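Local coordinates for glucose-6-phosphate isomerase (Plasmodium falciparum, PDB 3QKI), which probably interconverts alpha-D-glucose 6-phosphate and beta-D-fructose 6-phosphate, the second step of glycolysis, at residues A[26-31]-A[85-90]; A[404-409]-A[540-545]; A[561-566]-A[581-586]. One frame throughout, in Å; residues are numbered along the deposited sequence.

Contact 1: residues A[26-31]-A[85-90]; sequences LKSYKE and AEEVEL
Glu-87 reaches from the last turn of one helix to the first turn of another, and its carboxylate meets Ser-28 there. The tight side of the contact is this grip. OE1 of Glu-87 accepts from Ser-28 N at 3.0 Å and from Ser-28 OG at 2.6 Å. The N-H bond is fairly straight, 161°, and arrives on the syn side of the carboxylate, a little out of its plane. The hydroxyl comes from above that plane instead. With chi1 57°, Ser-28 OG sits between its own backbone N and carbonyl carbon, close enough to its N-H for both to meet one oxygen. Leu-26 slides past Glu-87 in the opposite direction, its CD2 3.3 Å from Glu-87 OE2. Its other methyl, CD1, packs 3.5 Å from Val-88 CG1.

The solvent side is looser. OE2 of Glu-87 has a weak bond from Lys-27 N at 3.3 Å, and a water also bridges these two atoms. The exposed Lys-27 chain turns away to a salt bridge with Glu-31. Leu-26, at the N-cap, has no polar side-chain atom. Glu-87, from another helix, takes the first N-H groups instead, and the helix end probably steadies its negative charge.

The contact joins the start of helix 27-39 to the end of helix 75-87. Helix 523-543 packs against Val-88 through Leu-543, and helix 356-371 touches Ala-85.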
loop_
_atom_site.group_PDB
_atom_site.type_symbol
_atom_site.label_atom_id
_atom_site.label_comp_id
_atom_site.label_asym_id
_atom_site.label_seq_id
_atom_site.Cartn_x
_atom_site.Cartn_y
_atom_site.Cartn_z
ATOM N N LEU A 26 9.822 -30.038 18.163
ATOM C CA LEU A 26 10.082 -31.041 17.123
ATOM C C LEU A 26 11.578 -31.167 16.833
ATOM O O LEU A 26 12.323 -30.169 16.889
ATOM C CB LEU A 26 9.296 -30.756 15.835
ATOM C CG LEU A 26 7.763 -30.805 15.943
ATOM C CD1 LEU A 26 7.124 -30.152 14.758
ATOM C CD2 LEU A 26 7.260 -32.223 16.022
ATOM N N LYS A 27 12.019 -32.416 16.586
ATOM C CA LYS A 27 13.421 -32.756 16.322
ATOM C C LYS A 27 13.984 -31.925 15.185
ATOM O O LYS A 27 15.038 -31.311 15.361
ATOM C CB LYS A 27 13.590 -34.266 16.051
ATOM C CG LYS A 27 15.039 -34.694 15.840
ATOM C CD LYS A 27 15.152 -36.031 15.132
ATOM C CE LYS A 27 16.549 -36.588 15.198
ATOM N NZ LYS A 27 17.170 -36.668 13.847
ATOM N N SER A 28 13.281 -31.897 14.032
ATOM C CA SER A 28 13.680 -31.138 12.846
ATOM C C SER A 28 13.705 -29.616 13.071
ATOM O O SER A 28 14.524 -28.949 12.438
ATOM C CB SER A 28 12.825 -31.515 11.645
ATOM O OG SER A 28 11.468 -31.295 11.976
ATOM N N TYR A 29 12.864 -29.069 13.997
ATOM C CA TYR A 29 12.882 -27.644 14.317
ATOM C C TYR A 29 14.173 -27.322 15.106
ATOM O O TYR A 29 14.861 -26.327 14.828
ATOM C CB TYR A 29 11.631 -27.243 15.142
ATOM C CG TYR A 29 11.489 -25.749 15.369
ATOM C CD1 TYR A 29 12.208 -25.102 16.373
ATOM C CD2 TYR A 29 10.580 -24.992 14.627
ATOM C CE1 TYR A 29 12.074 -23.736 16.595
ATOM C CE2 TYR A 29 10.461 -23.614 14.821
ATOM C CZ TYR A 29 11.219 -22.988 15.804
ATOM O OH TYR A 29 11.109 -21.640 16.067
ATOM N N LYS A 30 14.474 -28.152 16.118
ATOM C CA LYS A 30 15.667 -28.000 16.946
ATOM C C LYS A 30 16.938 -28.094 16.055
ATOM O O LYS A 30 17.868 -27.317 16.256
ATOM C CB LYS A 30 15.676 -29.038 18.078
ATOM C CG LYS A 30 14.744 -28.682 19.231
ATOM C CD LYS A 30 14.513 -29.870 20.132
ATOM C CE LYS A 30 13.701 -29.500 21.352
ATOM N NZ LYS A 30 13.271 -30.703 22.125
ATOM N N GLU A 31 16.906 -28.944 15.010
ATOM C CA GLU A 31 18.009 -29.091 14.065
ATOM C C GLU A 31 18.141 -27.837 13.184
ATOM O O GLU A 31 19.256 -27.377 12.959
ATOM C CB GLU A 31 17.858 -30.366 13.212
ATOM C CG GLU A 31 18.023 -31.633 14.036
ATOM C CD GLU A 31 17.767 -32.952 13.333
ATOM O OE1 GLU A 31 16.989 -32.978 12.352
ATOM O OE2 GLU A 31 18.341 -33.971 13.782
ATOM N N ALA A 85 8.427 -30.205 7.277
ATOM C CA ALA A 85 7.095 -30.319 6.658
ATOM C C ALA A 85 6.532 -31.746 6.858
ATOM O O ALA A 85 5.350 -31.901 7.193
ATOM C CB ALA A 85 7.173 -29.999 5.177
ATOM N N GLU A 86 7.384 -32.770 6.726
ATOM C CA GLU A 86 6.997 -34.186 6.953
ATOM C C GLU A 86 6.646 -34.431 8.444
ATOM O O GLU A 86 5.630 -35.052 8.750
ATOM C CB GLU A 86 8.146 -35.118 6.534
ATOM C CG GLU A 86 8.261 -35.265 5.034
ATOM C CD GLU A 86 9.544 -35.863 4.487
ATOM O OE1 GLU A 86 10.473 -36.150 5.278
ATOM O OE2 GLU A 86 9.627 -36.019 3.247
ATOM N N GLU A 87 7.470 -33.902 9.360
ATOM C CA GLU A 87 7.253 -34.036 10.795
ATOM C C GLU A 87 5.944 -33.382 11.293
ATOM O O GLU A 87 5.324 -33.908 12.219
ATOM C CB GLU A 87 8.469 -33.554 11.573
ATOM C CG GLU A 87 8.588 -34.255 12.912
ATOM C CD GLU A 87 9.791 -33.936 13.773
ATOM O OE1 GLU A 87 10.844 -33.533 13.232
ATOM O OE2 GLU A 87 9.696 -34.161 15.000
ATOM N N VAL A 88 5.514 -32.264 10.683
ATOM C CA VAL A 88 4.229 -31.630 11.039
ATOM C C VAL A 88 3.053 -32.233 10.244
ATOM O O VAL A 88 1.912 -31.784 10.404
ATOM C CB VAL A 88 4.209 -30.080 10.942
ATOM C CG1 VAL A 88 5.143 -29.450 11.938
ATOM C CG2 VAL A 88 4.491 -29.589 9.528
ATOM N N GLU A 89 3.330 -33.225 9.382
ATOM C CA GLU A 89 2.338 -33.933 8.559
ATOM C C GLU A 89 1.598 -32.976 7.632
ATOM O O GLU A 89 0.375 -33.030 7.513
ATOM C CB GLU A 89 1.359 -34.755 9.435
ATOM C CG GLU A 89 2.049 -35.783 10.305
ATOM C CD GLU A 89 1.099 -36.623 11.130
ATOM O OE1 GLU A 89 0.532 -36.094 12.114
ATOM O OE2 GLU A 89 0.934 -37.818 10.797
ATOM N N LEU A 90 2.363 -32.092 6.979
ATOM C CA LEU A 90 1.837 -31.087 6.083
ATOM C C LEU A 90 0.995 -31.704 4.971
ATOM O O LEU A 90 -0.101 -31.214 4.733
ATOM C CB LEU A 90 2.970 -30.220 5.502
ATOM C CG LEU A 90 2.577 -29.128 4.505
ATOM C CD1 LEU A 90 1.657 -28.122 5.140
ATOM C CD2 LEU A 90 3.798 -28.422 3.980
HETATM O O HOH W 1 10.170 -34.742 17.382
#

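Contact 2: residues A[404-409]-A[540-545]; sequences VDRNNQ and EGFLLN
Arg-406 lies across Asn-545, where a type I beta turn, Asp-405 to Asn-408, meets the Schellman motif that ends helix 523-543. Arg-406 N donates to Asn-545 O at 2.8 Å. The Arg-406 side chain then runs over the same residue. CB of Arg-406 is 3.5 Å from Asn-545 OD1, and CG rests on the Asn-545 carbonyl. The guanidinium and amide planes stand 48° apart.

The chain bends about its CG-CD bond, chi3 68°, and brings the guanidinium to Phe-542. CE1 of Phe-542 lies over one face of the guanidinium, offset toward its rim and 3.7 Å from Arg-406 NH1. The two planes are 70° apart, so this is not a flat stack. The polar end is held by Val-103 O, which accepts from Arg-406 NH2.

Asp-405 also crosses Asn-545 obliquely, and a water links Asp-405 OD2 to Asn-545 ND2. Asn-408 bonds to His-504 and Thr-503 of the second subunit, so the turn also faces the dimer interface. Asp-405 OD1 accepts Asn-407 N at 3.0 Å, an Asx turn, and, just past the beta turn, Gln-409 N at 2.9 Å, from opposite faces of its carboxylate plane.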
loop_
_atom_site.group_PDB
_atom_site.type_symbol
_atom_site.label_atom_id
_atom_site.label_comp_id
_atom_site.label_asym_id
_atom_site.label_seq_id
_atom_site.Cartn_x
_atom_site.Cartn_y
_atom_site.Cartn_z
ATOM N N VAL A 404 -2.581 -18.413 18.869
ATOM C CA VAL A 404 -3.107 -19.625 19.518
ATOM C C VAL A 404 -2.959 -20.737 18.526
ATOM O O VAL A 404 -3.374 -20.585 17.366
ATOM C CB VAL A 404 -4.573 -19.506 19.985
ATOM C CG1 VAL A 404 -4.979 -20.741 20.785
ATOM C CG2 VAL A 404 -4.824 -18.222 20.788
ATOM N N ASP A 405 -2.332 -21.843 18.958
ATOM C CA ASP A 405 -2.090 -22.967 18.078
ATOM C C ASP A 405 -3.310 -23.904 17.864
ATOM O O ASP A 405 -4.364 -23.702 18.477
ATOM C CB ASP A 405 -0.791 -23.700 18.457
ATOM C CG ASP A 405 -0.816 -24.571 19.693
ATOM O OD1 ASP A 405 -1.913 -24.776 20.259
ATOM O OD2 ASP A 405 0.264 -25.082 20.080
ATOM N N ARG A 406 -3.158 -24.907 16.999
ATOM C CA ARG A 406 -4.211 -25.876 16.680
ATOM C C ARG A 406 -4.570 -26.805 17.860
ATOM O O ARG A 406 -5.542 -27.535 17.780
ATOM C CB ARG A 406 -3.914 -26.643 15.371
ATOM C CG ARG A 406 -3.994 -25.743 14.121
ATOM C CD ARG A 406 -3.712 -26.475 12.814
ATOM N NE ARG A 406 -4.780 -27.439 12.506
ATOM C CZ ARG A 406 -5.874 -27.174 11.789
ATOM N NH1 ARG A 406 -6.048 -25.967 11.236
ATOM N NH2 ARG A 406 -6.790 -28.116 11.599
ATOM N N ASN A 407 -3.797 -26.753 18.946
ATOM C CA ASN A 407 -4.021 -27.482 20.197
ATOM C C ASN A 407 -4.600 -26.544 21.250
ATOM O O ASN A 407 -4.652 -26.907 22.426
ATOM C CB ASN A 407 -2.712 -28.111 20.700
ATOM C CG ASN A 407 -2.104 -29.120 19.738
ATOM O OD1 ASN A 407 -2.816 -29.924 19.114
ATOM N ND2 ASN A 407 -0.768 -29.103 19.599
ATOM N N ASN A 408 -5.023 -25.338 20.831
ATOM C CA ASN A 408 -5.664 -24.295 21.654
ATOM C C ASN A 408 -4.775 -23.695 22.716
ATOM O O ASN A 408 -5.264 -23.051 23.647
ATOM C CB ASN A 408 -7.024 -24.796 22.243
ATOM C CG ASN A 408 -7.879 -25.442 21.208
ATOM O OD1 ASN A 408 -8.197 -24.849 20.174
ATOM N ND2 ASN A 408 -8.224 -26.678 21.440
ATOM N N GLN A 409 -3.457 -23.836 22.532
ATOM C CA GLN A 409 -2.459 -23.307 23.448
ATOM C C GLN A 409 -2.002 -21.931 22.993
ATOM O O GLN A 409 -1.617 -21.781 21.831
ATOM C CB GLN A 409 -1.243 -24.264 23.548
ATOM C CG GLN A 409 -1.571 -25.684 24.039
ATOM C CD GLN A 409 -2.453 -25.692 25.278
ATOM O OE1 GLN A 409 -2.143 -25.070 26.317
ATOM N NE2 GLN A 409 -3.599 -26.365 25.174
ATOM N N GLU A 540 1.626 -22.629 5.015
ATOM C CA GLU A 540 2.294 -21.929 6.081
ATOM C C GLU A 540 1.558 -21.988 7.429
ATOM O O GLU A 540 2.212 -22.087 8.474
ATOM C CB GLU A 540 2.674 -20.501 5.663
ATOM C CG GLU A 540 3.848 -19.972 6.459
ATOM C CD GLU A 540 4.480 -18.702 5.941
ATOM O OE1 GLU A 540 4.077 -18.215 4.857
ATOM O OE2 GLU A 540 5.406 -18.201 6.618
ATOM N N GLY A 541 0.220 -21.951 7.404
ATOM C CA GLY A 541 -0.588 -22.047 8.622
ATOM C C GLY A 541 -0.369 -23.385 9.305
ATOM O O GLY A 541 -0.217 -23.433 10.527
ATOM N N PHE A 542 -0.251 -24.464 8.510
ATOM C CA PHE A 542 0.035 -25.810 9.018
ATOM C C PHE A 542 1.456 -25.934 9.557
ATOM O O PHE A 542 1.647 -26.543 10.610
ATOM C CB PHE A 542 -0.284 -26.912 7.995
ATOM C CG PHE A 542 -1.775 -27.070 7.710
ATOM C CD1 PHE A 542 -2.697 -27.152 8.749
ATOM C CD2 PHE A 542 -2.245 -27.178 6.399
ATOM C CE1 PHE A 542 -4.061 -27.334 8.486
ATOM C CE2 PHE A 542 -3.615 -27.318 6.135
ATOM C CZ PHE A 542 -4.514 -27.388 7.182
ATOM N N LEU A 543 2.432 -25.283 8.896
ATOM C CA LEU A 543 3.821 -25.234 9.389
ATOM C C LEU A 543 3.850 -24.498 10.741
ATOM O O LEU A 543 4.556 -24.925 11.656
ATOM C CB LEU A 543 4.760 -24.513 8.395
ATOM C CG LEU A 543 4.978 -25.147 7.018
ATOM C CD1 LEU A 543 5.888 -24.259 6.177
ATOM C CD2 LEU A 543 5.539 -26.562 7.125
ATOM N N LEU A 544 3.069 -23.400 10.861
ATOM C CA LEU A 544 2.988 -22.597 12.096
ATOM C C LEU A 544 2.128 -23.245 13.158
ATOM O O LEU A 544 2.102 -22.769 14.298
ATOM C CB LEU A 544 2.427 -21.206 11.781
ATOM C CG LEU A 544 3.362 -20.280 10.996
ATOM C CD1 LEU A 544 2.615 -19.069 10.512
ATOM C CD2 LEU A 544 4.588 -19.884 11.823
ATOM N N ASN A 545 1.375 -24.293 12.761
ATOM C CA ASN A 545 0.401 -25.017 13.575
ATOM C C ASN A 545 -0.675 -24.064 14.124
ATOM O O ASN A 545 -1.021 -24.118 15.297
ATOM C CB ASN A 545 1.074 -25.829 14.699
ATOM C CG ASN A 545 0.179 -26.867 15.295
ATOM O OD1 ASN A 545 -0.638 -27.480 14.608
ATOM N ND2 ASN A 545 0.269 -27.042 16.601
HETATM O O HOH W 2 2.421 -25.276 18.163
#

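Contact 3: residues A[561-566]-A[581-586]; sequences AKEVRN and YNFNES
The Tyr-581 and Phe-583 rings both reach helix 555-573 at Glu-563, and each meets it obliquely. Glu-563 and Tyr-581 slide past each other in opposite directions, with the carboxylate and ring planes nearly coplanar, 19° apart. CE1 of Tyr-581 comes 3.4 Å from Glu-563 O, and its CD1 lies 3.9 Å from Glu-563 CG. Further along, Tyr-581 OH sits 3.4 Å from Asn-566 CB. That hydroxyl is hydrogen-bonded to Asp-570, one turn further along the same helix. CE1 of Phe-583 is 4.0 Å from both Glu-563 CD and Val-564 CG2. Both rings also pack edge-to-face with Tyr-567.

The loop that joins the last two helices, 555-573 and 585-595, folds back here on the first. The extended residues 581-583 run beside it before Asn-584 N-caps helix 585-595. Phe-583 touches Lys-588 and Leu-591 of that last helix, so its ring touches both helices.

The Glu-563 chain is extended, CG anti to the backbone N at chi1 -175°. This carries its carboxylate out to the loop backbone, where OE2 accepts a long, weak bond from Asn-582 N at 3.4 Å. The bond is nearly straight, 167°. The Glu-563 side chain is about 10 Å from that of Lys-558, a fructose 6-phosphate-binding residue of the same helix. Arg-565 forms a salt bridge with Glu-467 of the second subunit.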
loop_
_atom_site.group_PDB
_atom_site.type_symbol
_atom_site.label_atom_id
_atom_site.label_comp_id
_atom_site.label_asym_id
_atom_site.label_seq_id
_atom_site.Cartn_x
_atom_site.Cartn_y
_atom_site.Cartn_z
ATOM N N ALA A 561 -17.252 -0.390 18.767
ATOM C CA ALA A 561 -17.738 0.605 17.787
ATOM C C ALA A 561 -19.256 0.770 17.879
ATOM O O ALA A 561 -19.780 1.876 17.697
ATOM C CB ALA A 561 -17.340 0.191 16.384
ATOM N N LYS A 562 -19.955 -0.323 18.193
ATOM C CA LYS A 562 -21.410 -0.331 18.360
ATOM C C LYS A 562 -21.784 0.559 19.567
ATOM O O LYS A 562 -22.759 1.319 19.497
ATOM C CB LYS A 562 -21.894 -1.780 18.511
ATOM C CG LYS A 562 -23.393 -1.962 18.732
ATOM C CD LYS A 562 -23.965 -3.185 17.984
ATOM C CE LYS A 562 -23.324 -4.525 18.311
ATOM N NZ LYS A 562 -22.329 -4.941 17.282
ATOM N N GLU A 563 -20.978 0.509 20.640
ATOM C CA GLU A 563 -21.174 1.344 21.835
ATOM C C GLU A 563 -20.990 2.845 21.488
ATOM O O GLU A 563 -21.780 3.685 21.953
ATOM C CB GLU A 563 -20.210 0.914 22.944
ATOM C CG GLU A 563 -20.435 1.656 24.256
ATOM C CD GLU A 563 -19.509 1.368 25.422
ATOM O OE1 GLU A 563 -18.567 0.555 25.268
ATOM O OE2 GLU A 563 -19.728 1.972 26.499
ATOM N N VAL A 564 -19.954 3.177 20.656
ATOM C CA VAL A 564 -19.687 4.548 20.200
ATOM C C VAL A 564 -20.854 4.992 19.297
ATOM O O VAL A 564 -21.321 6.118 19.449
ATOM C CB VAL A 564 -18.295 4.732 19.526
ATOM C CG1 VAL A 564 -18.102 6.175 19.056
ATOM C CG2 VAL A 564 -17.161 4.340 20.474
ATOM N N ARG A 565 -21.331 4.087 18.386
ATOM C CA ARG A 565 -22.492 4.317 17.515
ATOM C C ARG A 565 -23.717 4.789 18.322
ATOM O O ARG A 565 -24.314 5.796 17.949
ATOM C CB ARG A 565 -22.838 3.061 16.674
ATOM C CG ARG A 565 -23.947 3.290 15.654
ATOM C CD ARG A 565 -23.933 2.291 14.509
ATOM N NE ARG A 565 -24.231 0.936 14.934
ATOM C CZ ARG A 565 -23.759 -0.160 14.353
ATOM N NH1 ARG A 565 -22.935 -0.067 13.315
ATOM N NH2 ARG A 565 -24.095 -1.355 14.811
ATOM N N ASN A 566 -24.073 4.063 19.419
ATOM C CA ASN A 566 -25.212 4.396 20.278
ATOM C C ASN A 566 -25.034 5.725 20.974
ATOM O O ASN A 566 -26.007 6.487 21.067
ATOM C CB ASN A 566 -25.529 3.294 21.287
ATOM C CG ASN A 566 -26.046 2.066 20.619
ATOM O OD1 ASN A 566 -26.882 2.133 19.711
ATOM N ND2 ASN A 566 -25.568 0.921 21.051
ATOM N N TYR A 581 -22.916 4.102 29.191
ATOM C CA TYR A 581 -21.560 4.304 28.635
ATOM C C TYR A 581 -20.474 4.353 29.674
ATOM O O TYR A 581 -20.661 4.988 30.714
ATOM C CB TYR A 581 -21.506 5.548 27.722
ATOM C CG TYR A 581 -22.616 5.532 26.688
ATOM C CD1 TYR A 581 -22.553 4.687 25.584
ATOM C CD2 TYR A 581 -23.784 6.269 26.879
ATOM C CE1 TYR A 581 -23.610 4.593 24.684
ATOM C CE2 TYR A 581 -24.848 6.179 25.989
ATOM C CZ TYR A 581 -24.756 5.343 24.892
ATOM O OH TYR A 581 -25.788 5.271 24.004
ATOM N N ASN A 582 -19.355 3.651 29.413
ATOM C CA ASN A 582 -18.202 3.649 30.301
ATOM C C ASN A 582 -16.929 3.844 29.499
ATOM O O ASN A 582 -16.167 2.896 29.269
ATOM C CB ASN A 582 -18.153 2.399 31.185
ATOM C CG ASN A 582 -17.399 2.632 32.474
ATOM O OD1 ASN A 582 -16.331 2.051 32.707
ATOM N ND2 ASN A 582 -17.933 3.496 33.340
ATOM N N PHE A 583 -16.744 5.059 28.999
ATOM C CA PHE A 583 -15.573 5.385 28.194
ATOM C C PHE A 583 -14.411 5.734 29.096
ATOM O O PHE A 583 -14.624 6.332 30.149
ATOM C CB PHE A 583 -15.875 6.543 27.234
ATOM C CG PHE A 583 -16.935 6.219 26.207
ATOM C CD1 PHE A 583 -16.788 5.133 25.349
ATOM C CD2 PHE A 583 -18.092 6.977 26.120
ATOM C CE1 PHE A 583 -17.771 4.831 24.405
ATOM C CE2 PHE A 583 -19.067 6.684 25.169
ATOM C CZ PHE A 583 -18.894 5.620 24.309
ATOM N N ASN A 584 -13.179 5.397 28.684
ATOM C CA ASN A 584 -11.995 5.742 29.458
ATOM C C ASN A 584 -11.771 7.274 29.424
ATOM O O ASN A 584 -12.442 7.984 28.662
ATOM C CB ASN A 584 -10.781 4.929 28.994
ATOM C CG ASN A 584 -10.250 5.305 27.630
ATOM O OD1 ASN A 584 -9.950 6.466 27.334
ATOM N ND2 ASN A 584 -10.136 4.327 26.749
ATOM N N GLU A 585 -10.844 7.774 30.241
ATOM C CA GLU A 585 -10.587 9.206 30.335
ATOM C C GLU A 585 -10.139 9.880 29.038
ATOM O O GLU A 585 -10.535 11.021 28.781
ATOM C CB GLU A 585 -9.650 9.522 31.499
ATOM C CG GLU A 585 -10.205 9.132 32.857
ATOM C CD GLU A 585 -11.558 9.699 33.246
ATOM O OE1 GLU A 585 -11.840 10.883 32.954
ATOM O OE2 GLU A 585 -12.349 8.938 33.838
ATOM N N SER A 586 -9.343 9.179 28.200
ATOM C CA SER A 586 -8.899 9.775 26.935
ATOM C C SER A 586 -10.021 9.861 25.930
ATOM O O SER A 586 -10.194 10.914 25.295
ATOM C CB SER A 586 -7.733 8.996 26.341
ATOM O OG SER A 586 -6.652 9.040 27.246
#

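Following the chain from the N terminus, contact 1 closes first. The chain returns at the end of helix 75-87 to the start of helix 27-39, round a loop that includes strands 58-61 and 64-70. Contact 2 closes a longer loop, from the turn after helix 388-400 to the end of helix 523-543. Contact 3 closes a short one between helix 555-573 and the loop and first residues of helix 585-595. The three follow in series; none nests or crosses. Contacts 1 and 2 touch, as Leu-90 packs on Phe-542 and Leu-543. Contact 3 lies apart, its nearest atoms about 22 Å from contact 2, yet both touch the second subunit.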